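Local coordinates for protein endoribonuclease MazF4 (PDB 5XE2) that cleaves single-stranded mRNA within the sequence UCGCU as the toxin of a type II toxin-antitoxin system neutralised by its cognate antitoxin MazE4, at residues T44-M56 against P61-T73. Residues are numbered along the deposited sequence; the frame is centred on the assembly and turned at random.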
ATOM      1  N   THR A  44      -0.003  -6.058 -14.585  1.00 20.96           N
ATOM      2  CA  THR A  44       1.008  -6.829 -15.293  1.00 20.68           C
ATOM      3  C   THR A  44       0.363  -7.845 -16.239  1.00 20.49           C
ATOM      4  O   THR A  44      -0.784  -8.260 -16.045  1.00 18.58           O
ATOM      5  CB  THR A  44       1.988  -7.531 -14.314  1.00 21.14           C
ATOM      6  OG1 THR A  44       2.933  -8.318 -15.050  1.00 22.17           O
ATOM      7  CG2 THR A  44       1.253  -8.433 -13.325  1.00 22.27           C
ATOM      8  N   THR A  45       1.118  -8.208 -17.275  1.00 21.24           N
ATOM      9  CA  THR A  45       0.754  -9.299 -18.171  1.00 22.05           C
ATOM     10  C   THR A  45       1.176 -10.631 -17.564  1.00 23.74           C
ATOM     11  O   THR A  45       0.710 -11.687 -18.015  1.00 24.12           O
ATOM     12  CB  THR A  45       1.431  -9.166 -19.544  1.00 22.37           C
ATOM     13  OG1 THR A  45       2.852  -9.212 -19.380  1.00 21.76           O
ATOM     14  CG2 THR A  45       1.042  -7.861 -20.220  1.00 22.37           C
ATOM     15  N   THR A  46       2.060 -10.589 -16.559  1.00 24.27           N
ATOM     16  CA  THR A  46       2.494 -11.793 -15.874  1.00 25.48           C
ATOM     17  C   THR A  46       1.280 -12.443 -15.236  1.00 26.13           C
ATOM     18  O   THR A  46       0.458 -11.771 -14.612  1.00 24.95           O
ATOM     19  CB  THR A  46       3.558 -11.510 -14.792  1.00 26.12           C
ATOM     20  OG1 THR A  46       4.662 -10.823 -15.382  1.00 26.47           O
ATOM     21  CG2 THR A  46       4.057 -12.800 -14.168  1.00 26.71           C
ATOM     22  N   ARG A  47       1.172 -13.746 -15.437  1.00 26.47           N
ATOM     23  CA  ARG A  47       0.061 -14.530 -14.955  1.00 27.90           C
ATOM     24  C   ARG A  47       0.502 -15.314 -13.730  1.00 27.72           C
ATOM     25  O   ARG A  47       1.531 -15.988 -13.768  1.00 27.13           O
ATOM     26  CB  ARG A  47      -0.388 -15.493 -16.046  1.00 29.28           C
ATOM     27  CG  ARG A  47      -1.461 -16.465 -15.608  1.00 31.68           C
ATOM     28  CD  ARG A  47      -1.880 -17.327 -16.773  1.00 33.63           C
ATOM     29  NE  ARG A  47      -2.933 -18.254 -16.381  1.00 36.50           N
ATOM     30  CZ  ARG A  47      -3.505 -19.133 -17.199  1.00 38.64           C
ATOM     31  NH1 ARG A  47      -3.127 -19.222 -18.476  1.00 37.62           N
ATOM     32  NH2 ARG A  47      -4.462 -19.931 -16.731  1.00 40.22           N
ATOM     33  N   ARG A  48      -0.262 -15.191 -12.648  1.00 27.45           N
ATOM     34  CA  ARG A  48      -0.143 -16.071 -11.485  1.00 28.36           C
ATOM     35  C   ARG A  48      -1.517 -16.334 -10.893  1.00 28.78           C
ATOM     36  O   ARG A  48      -2.435 -15.539 -11.079  1.00 29.03           O
ATOM     37  CB  ARG A  48       0.779 -15.457 -10.443  1.00 27.74           C
ATOM     38  CG  ARG A  48       2.196 -15.311 -10.960  1.00 28.22           C
ATOM     39  CD  ARG A  48       3.123 -14.845  -9.886  1.00 27.54           C
ATOM     40  NE  ARG A  48       3.304 -15.863  -8.861  1.00 26.97           N
ATOM     41  CZ  ARG A  48       3.865 -15.638  -7.678  1.00 26.70           C
ATOM     42  NH1 ARG A  48       4.289 -14.423  -7.351  1.00 27.17           N
ATOM     43  NH2 ARG A  48       3.989 -16.632  -6.808  1.00 26.50           N
ATOM     44  N   THR A  49      -1.655 -17.460 -10.205  1.00 29.82           N
ATOM     45  CA  THR A  49      -2.936 -17.873  -9.629  1.00 31.80           C
ATOM     46  C   THR A  49      -2.781 -17.941  -8.107  1.00 30.29           C
ATOM     47  O   THR A  49      -2.757 -19.022  -7.513  1.00 31.18           O
ATOM     48  CB  THR A  49      -3.435 -19.228 -10.221  1.00 33.95           C
ATOM     49  OG1 THR A  49      -2.809 -20.334  -9.555  1.00 36.64           O
ATOM     50  CG2 THR A  49      -3.147 -19.317 -11.725  1.00 34.36           C
ATOM     51  N   ILE A  50      -2.652 -16.768  -7.491  1.00 28.69           N
ATOM     52  CA  ILE A  50      -2.440 -16.657  -6.042  1.00 27.60           C
ATOM     53  C   ILE A  50      -3.401 -15.614  -5.450  1.00 25.85           C
ATOM     54  O   ILE A  50      -3.864 -14.738  -6.176  1.00 25.12           O
ATOM     55  CB  ILE A  50      -0.961 -16.337  -5.701  1.00 27.37           C
ATOM     56  CG1 ILE A  50      -0.510 -15.004  -6.317  1.00 27.55           C
ATOM     57  CG2 ILE A  50      -0.065 -17.465  -6.186  1.00 27.99           C
ATOM     58  CD1 ILE A  50       0.893 -14.586  -5.912  1.00 27.24           C
ATOM     59  N   PRO A  51      -3.715 -15.716  -4.136  1.00 24.68           N
ATOM     60  CA  PRO A  51      -4.737 -14.834  -3.552  1.00 23.96           C
ATOM     61  C   PRO A  51      -4.537 -13.328  -3.793  1.00 22.28           C
ATOM     62  O   PRO A  51      -5.514 -12.605  -3.935  1.00 21.94           O
ATOM     63  CB  PRO A  51      -4.668 -15.162  -2.054  1.00 24.09           C
ATOM     64  CG  PRO A  51      -4.206 -16.573  -2.003  1.00 24.83           C
ATOM     65  CD  PRO A  51      -3.289 -16.762  -3.179  1.00 24.87           C
ATOM     66  N   THR A  52      -3.293 -12.862  -3.863  1.00 21.17           N
ATOM     67  CA  THR A  52      -3.023 -11.420  -4.042  1.00 20.44           C
ATOM     68  C   THR A  52      -2.973 -10.928  -5.497  1.00 20.26           C
ATOM     69  O   THR A  52      -2.727  -9.743  -5.735  1.00 19.24           O
ATOM     70  CB  THR A  52      -1.731 -11.021  -3.320  1.00 19.99           C
ATOM     71  OG1 THR A  52      -0.687 -11.948  -3.662  1.00 19.10           O
ATOM     72  CG2 THR A  52      -1.966 -11.021  -1.815  1.00 19.76           C
ATOM     73  N   TRP A  53      -3.182 -11.827  -6.460  1.00 20.56           N
ATOM     74  CA  TRP A  53      -3.271 -11.457  -7.869  1.00 21.09           C
ATOM     75  C   TRP A  53      -4.726 -11.559  -8.309  1.00 21.22           C
ATOM     76  O   TRP A  53      -5.414 -12.511  -7.937  1.00 21.99           O
ATOM     77  CB  TRP A  53      -2.356 -12.336  -8.718  1.00 22.16           C
ATOM     78  CG  TRP A  53      -0.915 -11.931  -8.549  1.00 23.40           C
ATOM     79  CD1 TRP A  53      -0.261 -11.658  -7.369  1.00 24.09           C
ATOM     80  CD2 TRP A  53       0.036 -11.723  -9.578  1.00 23.56           C
ATOM     81  NE1 TRP A  53       1.036 -11.309  -7.609  1.00 23.97           N
ATOM     82  CE2 TRP A  53       1.250 -11.341  -8.957  1.00 24.41           C
ATOM     83  CE3 TRP A  53      -0.006 -11.827 -10.966  1.00 24.34           C
ATOM     84  CZ2 TRP A  53       2.406 -11.063  -9.680  1.00 25.49           C
ATOM     85  CZ3 TRP A  53       1.134 -11.558 -11.671  1.00 25.33           C
ATOM     86  CH2 TRP A  53       2.325 -11.178 -11.037  1.00 26.22           C
ATOM     87  N   VAL A  54      -5.196 -10.554  -9.044  1.00 19.82           N
ATOM     88  CA  VAL A  54      -6.570 -10.509  -9.546  1.00 19.83           C
ATOM     89  C   VAL A  54      -6.535 -10.382 -11.068  1.00 19.51           C
ATOM     90  O   VAL A  54      -6.039  -9.398 -11.591  1.00 19.17           O
ATOM     91  CB  VAL A  54      -7.364  -9.320  -8.944  1.00 19.78           C
ATOM     92  CG1 VAL A  54      -8.807  -9.326  -9.439  1.00 20.32           C
ATOM     93  CG2 VAL A  54      -7.331  -9.371  -7.419  1.00 19.44           C
ATOM     94  N   ALA A  55      -7.061 -11.384 -11.767  1.00 19.28           N
ATOM     95  CA  ALA A  55      -7.184 -11.327 -13.217  1.00 19.89           C
ATOM     96  C   ALA A  55      -8.307 -10.371 -13.610  1.00 20.60           C
ATOM     97  O   ALA A  55      -9.385 -10.370 -13.005  1.00 20.76           O
ATOM     98  CB  ALA A  55      -7.458 -12.721 -13.792  1.00 19.97           C
ATOM     99  N   MET A  56      -8.052  -9.565 -14.633  1.00 21.43           N
ATOM    100  CA  MET A  56      -9.091  -8.747 -15.232  1.00 23.06           C
ATOM    101  C   MET A  56     -10.087  -9.673 -15.914  1.00 24.27           C
ATOM    102  O   MET A  56      -9.720 -10.761 -16.372  1.00 25.42           O
ATOM    103  CB  MET A  56      -8.504  -7.785 -16.258  1.00 23.21           C
ATOM    104  CG  MET A  56      -7.571  -6.725 -15.697  1.00 24.04           C
ATOM    105  SD  MET A  56      -8.356  -5.667 -14.460  1.00 23.81           S
ATOM    106  CE  MET A  56      -7.231  -4.287 -14.440  1.00 25.30           C
ATOM    107  N   PRO A  61     -11.880  -2.965 -18.787  1.00 30.17           N
ATOM    108  CA  PRO A  61     -11.293  -2.249 -19.928  1.00 30.91           C
ATOM    109  C   PRO A  61      -9.908  -2.728 -20.389  1.00 30.90           C
ATOM    110  O   PRO A  61      -9.451  -2.330 -21.461  1.00 30.29           O
ATOM    111  CB  PRO A  61     -11.174  -0.816 -19.396  1.00 31.16           C
ATOM    112  CG  PRO A  61     -10.999  -0.997 -17.929  1.00 31.60           C
ATOM    113  CD  PRO A  61     -11.975  -2.089 -17.604  1.00 30.84           C
ATOM    114  N   LEU A  62      -9.233  -3.529 -19.570  1.00 30.37           N
ATOM    115  CA  LEU A  62      -7.881  -3.965 -19.853  1.00 29.72           C
ATOM    116  C   LEU A  62      -7.772  -5.463 -19.616  1.00 28.70           C
ATOM    117  O   LEU A  62      -8.561  -6.043 -18.859  1.00 27.50           O
ATOM    118  CB  LEU A  62      -6.904  -3.213 -18.950  1.00 30.72           C
ATOM    119  CG  LEU A  62      -6.949  -1.679 -19.055  1.00 31.36           C
ATOM    120  CD1 LEU A  62      -6.477  -1.011 -17.777  1.00 32.58           C
ATOM    121  CD2 LEU A  62      -6.148  -1.196 -20.252  1.00 31.49           C
ATOM    122  N   THR A  63      -6.804  -6.083 -20.286  1.00 26.77           N
ATOM    123  CA  THR A  63      -6.457  -7.485 -20.036  1.00 27.19           C
ATOM    124  C   THR A  63      -5.357  -7.550 -18.961  1.00 25.52           C
ATOM    125  O   THR A  63      -4.933  -6.515 -18.428  1.00 23.76           O
ATOM    126  CB  THR A  63      -6.055  -8.210 -21.345  1.00 28.30           C
ATOM    127  OG1 THR A  63      -6.122  -9.629 -21.155  1.00 33.67           O
ATOM    128  CG2 THR A  63      -4.655  -7.833 -21.813  1.00 27.83           C
ATOM    129  N   GLY A  64      -4.911  -8.760 -18.632  1.00 23.84           N
ATOM    130  CA  GLY A  64      -3.844  -8.944 -17.651  1.00 23.38           C
ATOM    131  C   GLY A  64      -4.326  -9.057 -16.213  1.00 22.01           C
ATOM    132  O   GLY A  64      -5.466  -9.469 -15.957  1.00 21.64           O
ATOM    133  N   TYR A  65      -3.434  -8.721 -15.278  1.00 21.05           N
ATOM    134  CA  TYR A  65      -3.597  -9.074 -13.871  1.00 20.98           C
ATOM    135  C   TYR A  65      -3.162  -7.927 -12.986  1.00 20.16           C
ATOM    136  O   TYR A  65      -2.209  -7.222 -13.316  1.00 20.59           O
ATOM    137  CB  TYR A  65      -2.751 -10.316 -13.523  1.00 21.66           C
ATOM    138  CG  TYR A  65      -3.062 -11.509 -14.394  1.00 22.94           C
ATOM    139  CD1 TYR A  65      -2.511 -11.607 -15.676  1.00 24.03           C
ATOM    140  CD2 TYR A  65      -3.926 -12.522 -13.963  1.00 23.17           C
ATOM    141  CE1 TYR A  65      -2.804 -12.673 -16.504  1.00 24.76           C
ATOM    142  CE2 TYR A  65      -4.221 -13.608 -14.787  1.00 24.57           C
ATOM    143  CZ  TYR A  65      -3.657 -13.670 -16.059  1.00 25.63           C
ATOM    144  OH  TYR A  65      -3.917 -14.717 -16.917  1.00 28.21           O
ATOM    145  N   VAL A  66      -3.852  -7.760 -11.858  1.00 18.30           N
ATOM    146  CA  VAL A  66      -3.467  -6.792 -10.837  1.00 17.96           C
ATOM    147  C   VAL A  66      -2.608  -7.510  -9.795  1.00 17.44           C
ATOM    148  O   VAL A  66      -3.030  -8.531  -9.242  1.00 17.12           O
ATOM    149  CB  VAL A  66      -4.710  -6.135 -10.182  1.00 17.99           C
ATOM    150  CG1 VAL A  66      -4.334  -5.317  -8.954  1.00 18.13           C
ATOM    151  CG2 VAL A  66      -5.443  -5.270 -11.202  1.00 18.13           C
ATOM    152  N   ASN A  67      -1.399  -6.996  -9.563  1.00 16.36           N
ATOM    153  CA  ASN A  67      -0.540  -7.474  -8.466  1.00 16.12           C
ATOM    154  C   ASN A  67      -0.734  -6.590  -7.220  1.00 15.90           C
ATOM    155  O   ASN A  67      -0.108  -5.530  -7.086  1.00 16.23           O
ATOM    156  CB  ASN A  67       0.922  -7.504  -8.915  1.00 16.01           C
ATOM    157  CG  ASN A  67       1.883  -7.907  -7.799  1.00 16.27           C
ATOM    158  OD1 ASN A  67       1.477  -8.331  -6.720  1.00 16.03           O
ATOM    159  ND2 ASN A  67       3.175  -7.756  -8.061  1.00 16.94           N
ATOM    160  N   ALA A  68      -1.605  -7.036  -6.314  1.00 15.68           N
ATOM    161  CA  ALA A  68      -1.915  -6.288  -5.079  1.00 15.66           C
ATOM    162  C   ALA A  68      -0.801  -6.330  -4.037  1.00 15.47           C
ATOM    163  O   ALA A  68      -0.864  -5.589  -3.058  1.00 15.38           O
ATOM    164  CB  ALA A  68      -3.222  -6.776  -4.464  1.00 15.71           C
ATOM    165  N   ASP A  69       0.204  -7.192  -4.227  1.00 15.72           N
ATOM    166  CA  ASP A  69       1.415  -7.154  -3.391  1.00 15.72           C
ATOM    167  C   ASP A  69       2.305  -5.942  -3.662  1.00 15.17           C
ATOM    168  O   ASP A  69       3.063  -5.538  -2.783  1.00 14.63           O
ATOM    169  CB  ASP A  69       2.247  -8.443  -3.537  1.00 16.33           C
ATOM    170  CG  ASP A  69       1.598  -9.643  -2.868  1.00 17.27           C
ATOM    171  OD1 ASP A  69       0.957  -9.469  -1.812  1.00 18.23           O
ATOM    172  OD2 ASP A  69       1.732 -10.766  -3.385  1.00 18.37           O
ATOM    173  N   ASN A  70       2.218  -5.375  -4.867  1.00 14.99           N
ATOM    174  CA  ASN A  70       3.068  -4.263  -5.257  1.00 14.94           C
ATOM    175  C   ASN A  70       2.288  -2.959  -5.135  1.00 14.75           C
ATOM    176  O   ASN A  70       1.673  -2.487  -6.094  1.00 14.70           O
ATOM    177  CB  ASN A  70       3.607  -4.505  -6.673  1.00 15.08           C
ATOM    178  CG  ASN A  70       4.655  -3.480  -7.126  1.00 15.29           C
ATOM    179  OD1 ASN A  70       5.006  -3.489  -8.293  1.00 15.26           O
ATOM    180  ND2 ASN A  70       5.170  -2.629  -6.230  1.00 15.14           N
ATOM    181  N   ILE A  71       2.315  -2.402  -3.928  1.00 14.70           N
ATOM    182  CA  ILE A  71       1.592  -1.187  -3.583  1.00 14.99           C
ATOM    183  C   ILE A  71       2.604  -0.045  -3.505  1.00 15.76           C
ATOM    184  O   ILE A  71       3.616  -0.155  -2.807  1.00 15.84           O
ATOM    185  CB  ILE A  71       0.837  -1.341  -2.238  1.00 14.69           C
ATOM    186  CG1 ILE A  71      -0.132  -2.535  -2.269  1.00 14.49           C
ATOM    187  CG2 ILE A  71       0.038  -0.083  -1.914  1.00 14.84           C
ATOM    188  CD1 ILE A  71      -0.438  -3.126  -0.904  1.00 14.43           C
ATOM    189  N   GLU A  72       2.337   1.048  -4.220  1.00 16.88           N
ATOM    190  CA  GLU A  72       3.239   2.208  -4.232  1.00 17.47           C
ATOM    191  C   GLU A  72       2.500   3.533  -4.182  1.00 17.03           C
ATOM    192  O   GLU A  72       1.331   3.627  -4.553  1.00 16.70           O
ATOM    193  CB  GLU A  72       4.147   2.153  -5.467  1.00 19.18           C
ATOM    194  CG  GLU A  72       5.118   0.985  -5.411  1.00 21.06           C
ATOM    195  CD  GLU A  72       6.197   1.014  -6.464  1.00 23.36           C
ATOM    196  OE1 GLU A  72       6.475   2.100  -7.021  1.00 26.57           O
ATOM    197  OE2 GLU A  72       6.768  -0.071  -6.743  1.00 24.84           O
ATOM    198  N   THR A  73       3.201   4.553  -3.706  1.00 16.30           N
ATOM    199  CA  THR A  73       2.698   5.901  -3.676  1.00 16.18           C
ATOM    200  C   THR A  73       3.227   6.622  -4.924  1.00 16.82           C
ATOM    201  O   THR A  73       4.433   6.688  -5.139  1.00 16.00           O
ATOM    202  CB  THR A  73       3.140   6.624  -2.388  1.00 16.11           C
ATOM    203  OG1 THR A  73       2.662   5.903  -1.247  1.00 15.15           O
ATOM    204  CG2 THR A  73       2.588   8.055  -2.335  1.00 16.12           C
TER
HETATM  205  O   HOH W   1       3.344 -10.969  -5.549  1.00 30.92           O
HETATM  206  O   HOH W   2      -6.917 -11.190 -17.807  1.00 29.89           O
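Tyr65 is the main bump of this contact: its ring slides into a hollow made by the chain from Thr44 to Arg48 and by Ala55. Arg47 CA lies over one ring face, 3.9 Å from the Tyr65 ring centroid in a CH-pi contact, and the extended Arg47 chain runs on past the hydroxyl, with CG 3.3 Å from Tyr65 OH. Ala55 CB meets the CD2-CE2 side obliquely, 3.5 Å from Tyr65 CE2. Trp53 CE3 touches Tyr65 CB, and the indole is wedged between Arg48 CB and Asn67 CB, which cover opposite faces. A water joins Trp53 NE1 to Asp69 OD2, and Thr52 OG1, set between its own backbone N and carbonyl carbon (chi1 49°), gives Asp69 OD2 a 2.7 Å hydrogen bond from above the carboxylate plane. On the sheet face opposite Trp53, Ala55, Tyr65 and Asn67, Val54 and Val66 pack side by side, and Met56, bent at chi2, brings CE to 3.8 Å from Val66 CG2; helix 88-101 covers Val54. Paired backbone bonds between Val54 and Val66, including Val66 N to Val54 O at 2.7 Å, fix the register, while Tyr65 also pairs with Thr44. Strand 53-55 thus forms an antiparallel hairpin with 65-67, at the sheet edge of the SH3-like MazF fold.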